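Local atomic coordinates of RmpD (Hexulose-6-phosphate synthase) (Streptococcus mutans, PDB entry 3EXR), a protein that belongs to the orotidine 5'-phosphate decarboxylase/HUMPS family and folds as a TIM barrel, a closed ring of eight parallel strands wrapped in helices. Residues Gly28-Val33 against Asn204-Ala209; Glu151-Lys156 against Lys183-Val188. One frame throughout, in Å; residues are numbered along the deposited sequence.

Contact 1 (Gly28-Val33 against Asn204-Ala209); sequences GNEVDV and NPAGAA
Glu30 lies on Ala206 and Ala209, and Val31 on Ala209 alone, where the first and last helices of this TIM barrel lie side by side: the loop between helix 17-27 and strand 33-36 packs against the first turn of helix 205-220. Along the loop, Glu30 is the main point of touch. Its CB rests on Ala209 CB at 3.6 Å, and its CG sits 3.5 Å from the carbonyl oxygen Ala206 O and 4.0 Å from Ala206 CB, so the aliphatic part of the side chain spans one turn of the helix. CG stands anti to the carbonyl carbon (chi1 -56°), which lays it by Ala206, and the bend at chi2 carries the carboxylate on to Arg210, which OE2 meets in a salt bridge. Val31 follows, buried, with CG1 4.2 Å from Ala209 CB; its side chain also meets Leu8 and Val10 of strand 7-12. Asp32 OD2, clear of the alanines, takes Leu8 N and a salt bridge from Lys213 farther along the same helix. The helix itself begins with Asn204 as N-cap: Gly207 N donates to Asn204 OD1 over 3.2 Å, nearly straight at 162°, yet from above the amide carbonyl plane.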
ATOM      1  N   GLY A  28      14.441  20.503  -3.079  1.00 14.84           N
ATOM      2  CA  GLY A  28      14.268  20.469  -1.632  1.00 15.23           C
ATOM      3  C   GLY A  28      14.202  21.813  -0.937  1.00 15.52           C
ATOM      4  O   GLY A  28      13.332  22.055  -0.113  1.00 15.00           O
ATOM      5  N   ASN A  29      15.111  22.706  -1.283  1.00 16.26           N
ATOM      6  CA  ASN A  29      15.172  23.993  -0.618  1.00 17.56           C
ATOM      7  C   ASN A  29      13.958  24.870  -0.897  1.00 16.62           C
ATOM      8  O   ASN A  29      13.666  25.807  -0.148  1.00 17.90           O
ATOM      9  CB  ASN A  29      16.450  24.722  -1.024  1.00 18.71           C
ATOM     10  CG  ASN A  29      17.692  24.130  -0.383  1.00 24.73           C
ATOM     11  OD1 ASN A  29      17.614  23.301   0.552  1.00 28.91           O
ATOM     12  ND2 ASN A  29      18.856  24.563  -0.864  1.00 29.64           N
ATOM     13  N   GLU A  30      13.260  24.573  -1.984  1.00 15.35           N
ATOM     14  CA  GLU A  30      12.153  25.401  -2.433  1.00 14.47           C
ATOM     15  C   GLU A  30      10.782  24.912  -2.001  1.00 14.02           C
ATOM     16  O   GLU A  30       9.793  25.621  -2.181  1.00 14.37           O
ATOM     17  CB  GLU A  30      12.183  25.531  -3.949  1.00 14.30           C
ATOM     18  CG  GLU A  30      13.493  26.081  -4.506  1.00 15.58           C
ATOM     19  CD  GLU A  30      13.809  27.502  -4.043  1.00 16.67           C
ATOM     20  OE1 GLU A  30      12.871  28.301  -3.819  1.00 16.60           O
ATOM     21  OE2 GLU A  30      15.019  27.815  -3.904  1.00 17.71           O
ATOM     22  N   VAL A  31      10.712  23.702  -1.439  1.00 11.68           N
ATOM     23  CA  VAL A  31       9.436  23.106  -1.049  1.00 11.46           C
ATOM     24  C   VAL A  31       9.320  23.053   0.456  1.00 10.79           C
ATOM     25  O   VAL A  31      10.313  23.223   1.168  1.00 11.99           O
ATOM     26  CB  VAL A  31       9.228  21.678  -1.675  1.00 11.15           C
ATOM     27  CG1 VAL A  31       9.431  21.753  -3.192  1.00 11.47           C
ATOM     28  CG2 VAL A  31      10.152  20.642  -1.058  1.00 12.87           C
ATOM     29  N   ASP A  32       8.099  22.827   0.933  1.00 10.65           N
ATOM     30  CA  ASP A  32       7.812  22.727   2.364  1.00 10.44           C
ATOM     31  C   ASP A  32       7.810  21.281   2.855  1.00 10.83           C
ATOM     32  O   ASP A  32       8.044  21.021   4.039  1.00 11.18           O
ATOM     33  CB  ASP A  32       6.442  23.348   2.638  1.00 11.20           C
ATOM     34  CG  ASP A  32       6.359  24.754   2.145  1.00 12.29           C
ATOM     35  OD1 ASP A  32       7.203  25.547   2.621  1.00 13.18           O
ATOM     36  OD2 ASP A  32       5.505  25.080   1.292  1.00 13.05           O
ATOM     37  N   VAL A  33       7.456  20.367   1.961  1.00  9.98           N
ATOM     38  CA  VAL A  33       7.303  18.952   2.336  1.00  8.79           C
ATOM     39  C   VAL A  33       7.906  18.049   1.237  1.00  9.63           C
ATOM     40  O   VAL A  33       7.679  18.289   0.045  1.00  8.63           O
ATOM     41  CB  VAL A  33       5.801  18.563   2.486  1.00  9.24           C
ATOM     42  CG1 VAL A  33       5.622  17.180   3.036  1.00  8.03           C
ATOM     43  CG2 VAL A  33       5.008  19.593   3.307  1.00  7.52           C
ATOM     44  N   ASN A 204      14.350  23.900 -15.045  1.00 17.33           N
ATOM     45  CA  ASN A 204      14.918  24.329 -13.783  1.00 16.44           C
ATOM     46  C   ASN A 204      13.964  23.994 -12.632  1.00 15.44           C
ATOM     47  O   ASN A 204      13.085  24.796 -12.269  1.00 14.61           O
ATOM     48  CB  ASN A 204      15.195  25.822 -13.816  1.00 17.19           C
ATOM     49  CG  ASN A 204      15.762  26.349 -12.508  1.00 18.28           C
ATOM     50  OD1 ASN A 204      16.019  25.612 -11.554  1.00 20.92           O
ATOM     51  ND2 ASN A 204      15.954  27.652 -12.460  1.00 22.02           N
ATOM     52  N   PRO A 205      14.100  22.793 -12.079  1.00 14.74           N
ATOM     53  CA  PRO A 205      13.168  22.367 -11.041  1.00 13.70           C
ATOM     54  C   PRO A 205      13.071  23.339  -9.870  1.00 13.27           C
ATOM     55  O   PRO A 205      11.960  23.644  -9.438  1.00 13.11           O
ATOM     56  CB  PRO A 205      13.726  20.998 -10.623  1.00 14.25           C
ATOM     57  CG  PRO A 205      14.454  20.544 -11.811  1.00 14.95           C
ATOM     58  CD  PRO A 205      15.097  21.744 -12.375  1.00 14.61           C
ATOM     59  N   ALA A 206      14.193  23.873  -9.395  1.00 12.93           N
ATOM     60  CA  ALA A 206      14.139  24.805  -8.288  1.00 13.09           C
ATOM     61  C   ALA A 206      13.335  26.081  -8.638  1.00 13.45           C
ATOM     62  O   ALA A 206      12.565  26.579  -7.817  1.00 12.94           O
ATOM     63  CB  ALA A 206      15.552  25.121  -7.799  1.00 13.16           C
ATOM     64  N   GLY A 207      13.522  26.579  -9.860  1.00 13.16           N
ATOM     65  CA  GLY A 207      12.817  27.766 -10.343  1.00 13.52           C
ATOM     66  C   GLY A 207      11.328  27.468 -10.468  1.00 13.26           C
ATOM     67  O   GLY A 207      10.506  28.277 -10.058  1.00 12.89           O
ATOM     68  N   ALA A 208      10.984  26.277 -10.971  1.00 12.63           N
ATOM     69  CA  ALA A 208       9.580  25.890 -11.129  1.00 12.87           C
ATOM     70  C   ALA A 208       8.905  25.730  -9.775  1.00 12.67           C
ATOM     71  O   ALA A 208       7.784  26.197  -9.583  1.00 13.95           O
ATOM     72  CB  ALA A 208       9.453  24.656 -11.980  1.00 12.72           C
ATOM     73  N   ALA A 209       9.626  25.153  -8.820  1.00 12.03           N
ATOM     74  CA  ALA A 209       9.137  25.015  -7.454  1.00 11.93           C
ATOM     75  C   ALA A 209       8.892  26.382  -6.825  1.00 12.37           C
ATOM     76  O   ALA A 209       7.828  26.621  -6.246  1.00 12.37           O
ATOM     77  CB  ALA A 209      10.110  24.182  -6.588  1.00 10.73           C
TER

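Contact 2 (Glu151-Lys156 against Lys183-Val188); sequences ETWGEK and KLFEGV
Trp153 and Phe185 form a T-shaped (edge-to-face) pair between the loop leading into helix 155-167 and the short 3-10 turn ahead of strand 192-195, on the outer layer of the TIM barrel. This is the tight half of the contact. The edge of Phe185 is directed at the indole face, its CZ standing 3.5 Å above the plane over the centre and 3.6 Å from Trp153 CE2. The centroids of the phenyl and the five-membered ring are 4.8 Å apart, with the planes inclined at 66°. The CA-CB bond of Phe185 does not point at Trp153; with CG anti to the carbonyl carbon (chi1 -69°), the ring carries CZ to the indole. Leu158 and Val173 touch both rings, and Phe185 makes another edge-to-face pair with Phe193.

Toward solvent the contact thins to Leu184 and the exposed Thr152. Thr152 OG1 faces the fork of the leucine, 3.2 Å from both Leu184 CD1 and CD2, a close approach without a hydrogen bond. Leu184 CD1 also reaches within 4.4 Å of Trp153 CB and 4.0 Å of Trp153 N, a buried amide with no partner in the model. No hydrogen bond or salt bridge crosses between the segments, so they adhere through aromatic and aliphatic surface; the indole NE1 donates instead to Gly175 O, which would limit rotation of the ring that receives Phe185.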
ATOM      1  N   GLU A 151      -7.892  17.725 -18.040  1.00 21.75           N
ATOM      2  CA  GLU A 151      -9.015  18.569 -17.695  1.00 21.44           C
ATOM      3  C   GLU A 151      -8.738  19.415 -16.474  1.00 20.56           C
ATOM      4  O   GLU A 151      -7.916  19.071 -15.652  1.00 20.61           O
ATOM      5  CB  GLU A 151     -10.245  17.729 -17.467  1.00 22.29           C
ATOM      6  CG  GLU A 151     -10.891  17.279 -18.724  1.00 24.28           C
ATOM      7  CD  GLU A 151     -12.242  16.643 -18.504  1.00 27.96           C
ATOM      8  OE1 GLU A 151     -13.023  17.100 -17.635  1.00 27.98           O
ATOM      9  OE2 GLU A 151     -12.515  15.694 -19.236  1.00 29.74           O
ATOM     10  N   THR A 152      -9.442  20.527 -16.370  1.00 19.52           N
ATOM     11  CA  THR A 152      -9.498  21.275 -15.133  1.00 17.95           C
ATOM     12  C   THR A 152     -10.083  20.377 -14.041  1.00 15.84           C
ATOM     13  O   THR A 152     -10.736  19.393 -14.327  1.00 14.74           O
ATOM     14  CB  THR A 152     -10.362  22.538 -15.282  1.00 18.47           C
ATOM     15  OG1 THR A 152     -10.019  23.494 -14.286  1.00 18.29           O
ATOM     16  CG2 THR A 152     -11.837  22.205 -15.178  1.00 19.57           C
ATOM     17  N   TRP A 153      -9.847  20.756 -12.799  1.00 14.87           N
ATOM     18  CA  TRP A 153     -10.570  20.174 -11.685  1.00 14.25           C
ATOM     19  C   TRP A 153     -12.054  20.465 -11.794  1.00 14.36           C
ATOM     20  O   TRP A 153     -12.456  21.605 -11.781  1.00 14.93           O
ATOM     21  CB  TRP A 153     -10.043  20.705 -10.360  1.00 14.56           C
ATOM     22  CG  TRP A 153      -8.837  19.990  -9.886  1.00 13.32           C
ATOM     23  CD1 TRP A 153      -7.619  19.974 -10.457  1.00 13.41           C
ATOM     24  CD2 TRP A 153      -8.741  19.180  -8.712  1.00 11.32           C
ATOM     25  NE1 TRP A 153      -6.760  19.202  -9.730  1.00 12.29           N
ATOM     26  CE2 TRP A 153      -7.424  18.704  -8.647  1.00 11.67           C
ATOM     27  CE3 TRP A 153      -9.636  18.822  -7.714  1.00 11.72           C
ATOM     28  CZ2 TRP A 153      -6.990  17.884  -7.625  1.00 11.23           C
ATOM     29  CZ3 TRP A 153      -9.201  18.006  -6.707  1.00 12.43           C
ATOM     30  CH2 TRP A 153      -7.895  17.545  -6.666  1.00 12.69           C
ATOM     31  N   GLY A 154     -12.868  19.423 -11.870  1.00 14.04           N
ATOM     32  CA  GLY A 154     -14.292  19.618 -12.012  1.00 13.74           C
ATOM     33  C   GLY A 154     -14.981  20.010 -10.720  1.00 13.47           C
ATOM     34  O   GLY A 154     -14.418  19.875  -9.649  1.00 13.52           O
ATOM     35  N   GLU A 155     -16.213  20.487 -10.823  1.00 12.92           N
ATOM     36  CA  GLU A 155     -16.918  20.940  -9.643  1.00 13.66           C
ATOM     37  C   GLU A 155     -17.168  19.851  -8.614  1.00 13.33           C
ATOM     38  O   GLU A 155     -17.133  20.105  -7.430  1.00 13.28           O
ATOM     39  CB  GLU A 155     -18.220  21.657  -9.989  1.00 13.80           C
ATOM     40  CG  GLU A 155     -18.010  22.956 -10.706  1.00 14.40           C
ATOM     41  CD  GLU A 155     -17.282  23.992  -9.861  1.00 14.13           C
ATOM     42  OE1 GLU A 155     -17.750  24.313  -8.757  1.00 17.91           O
ATOM     43  OE2 GLU A 155     -16.239  24.463 -10.298  1.00 16.57           O
ATOM     44  N   LYS A 156     -17.450  18.648  -9.098  1.00 13.63           N
ATOM     45  CA  LYS A 156     -17.668  17.507  -8.213  1.00 13.35           C
ATOM     46  C   LYS A 156     -16.438  17.257  -7.337  1.00 12.65           C
ATOM     47  O   LYS A 156     -16.574  17.092  -6.133  1.00 12.43           O
ATOM     48  CB  LYS A 156     -18.038  16.265  -8.975  1.00 13.72           C
ATOM     49  N   LYS A 183      -4.977  28.981  -9.513  1.00 17.54           N
ATOM     50  CA  LYS A 183      -6.120  29.900  -9.430  1.00 17.12           C
ATOM     51  C   LYS A 183      -7.498  29.193  -9.407  1.00 16.44           C
ATOM     52  O   LYS A 183      -8.454  29.731  -8.869  1.00 15.68           O
ATOM     53  CB  LYS A 183      -6.047  30.993 -10.525  1.00 17.67           C
ATOM     54  CG  LYS A 183      -6.239  30.531 -11.952  1.00 20.22           C
ATOM     55  CD  LYS A 183      -6.235  31.706 -12.931  1.00 23.32           C
ATOM     56  CE  LYS A 183      -4.865  32.383 -13.031  1.00 25.10           C
ATOM     57  NZ  LYS A 183      -3.765  31.477 -13.456  1.00 25.76           N
ATOM     58  N   LEU A 184      -7.585  27.973  -9.941  1.00 16.80           N
ATOM     59  CA  LEU A 184      -8.817  27.156  -9.838  1.00 18.23           C
ATOM     60  C   LEU A 184      -9.283  26.980  -8.404  1.00 17.04           C
ATOM     61  O   LEU A 184     -10.478  26.811  -8.139  1.00 17.20           O
ATOM     62  CB  LEU A 184      -8.585  25.734 -10.372  1.00 18.96           C
ATOM     63  CG  LEU A 184      -8.076  25.562 -11.785  1.00 22.42           C
ATOM     64  CD1 LEU A 184      -7.805  24.072 -12.067  1.00 23.02           C
ATOM     65  CD2 LEU A 184      -9.069  26.160 -12.736  1.00 24.70           C
ATOM     66  N   PHE A 185      -8.319  26.954  -7.497  1.00 15.15           N
ATOM     67  CA  PHE A 185      -8.555  26.677  -6.096  1.00 14.45           C
ATOM     68  C   PHE A 185      -8.789  27.921  -5.252  1.00 14.18           C
ATOM     69  O   PHE A 185      -8.864  27.829  -4.034  1.00 14.12           O
ATOM     70  CB  PHE A 185      -7.370  25.910  -5.526  1.00 14.13           C
ATOM     71  CG  PHE A 185      -7.248  24.492  -6.061  1.00 14.19           C
ATOM     72  CD1 PHE A 185      -7.952  23.453  -5.475  1.00 14.87           C
ATOM     73  CD2 PHE A 185      -6.429  24.219  -7.151  1.00 14.85           C
ATOM     74  CE1 PHE A 185      -7.805  22.131  -5.969  1.00 15.03           C
ATOM     75  CE2 PHE A 185      -6.298  22.930  -7.649  1.00 15.59           C
ATOM     76  CZ  PHE A 185      -6.997  21.888  -7.067  1.00 14.95           C
ATOM     77  N   GLU A 186      -8.923  29.074  -5.896  1.00 13.99           N
ATOM     78  CA  GLU A 186      -9.149  30.321  -5.181  1.00 14.88           C
ATOM     79  C   GLU A 186     -10.332  30.166  -4.223  1.00 15.06           C
ATOM     80  O   GLU A 186     -11.374  29.623  -4.587  1.00 15.92           O
ATOM     81  CB  GLU A 186      -9.372  31.476  -6.171  1.00 14.51           C
ATOM     82  CG  GLU A 186      -9.056  32.888  -5.624  1.00 15.51           C
ATOM     83  CD  GLU A 186     -10.039  33.393  -4.557  1.00 15.54           C
ATOM     84  OE1 GLU A 186     -11.245  33.150  -4.716  1.00 16.73           O
ATOM     85  OE2 GLU A 186      -9.608  33.999  -3.541  1.00 15.32           O
ATOM     86  N   GLY A 187     -10.145  30.619  -2.992  1.00 14.71           N
ATOM     87  CA  GLY A 187     -11.172  30.486  -1.972  1.00 15.25           C
ATOM     88  C   GLY A 187     -11.324  29.110  -1.337  1.00 15.07           C
ATOM     89  O   GLY A 187     -12.205  28.920  -0.490  1.00 16.02           O
ATOM     90  N   VAL A 188     -10.487  28.152  -1.735  1.00 14.23           N
ATOM     91  CA  VAL A 188     -10.499  26.809  -1.126  1.00 13.13           C
ATOM     92  C   VAL A 188      -9.285  26.701  -0.200  1.00 12.39           C
ATOM     93  O   VAL A 188      -8.168  26.931  -0.630  1.00 11.83           O
ATOM     94  CB  VAL A 188     -10.480  25.676  -2.211  1.00 13.21           C
ATOM     95  CG1 VAL A 188     -10.623  24.279  -1.596  1.00 13.96           C
ATOM     96  CG2 VAL A 188     -11.593  25.904  -3.234  1.00 13.50           C
TER

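In the fold
Both contacts lie in the outer layer of the barrel and are partly buried, with centres 23 Å apart and nearest atoms about 13 Å. Contact 1 brings the loop after the first barrel helix to the start of the last helix, 171 residues on, closing the ring of helices; contact 2 is local, 27 residues apart. Helix 205-220 links the two regions, since its start belongs to contact 1 and its far end, at Ile219 and Trp220, meets residues 185-188. Without a hydrogen bond across either interface, the difference lies in the surfaces: in contact 1 small alanines receive an aliphatic stem whose charge is paired beside them, whereas contact 2 relies on large rings inside and a leucine on the solvent side.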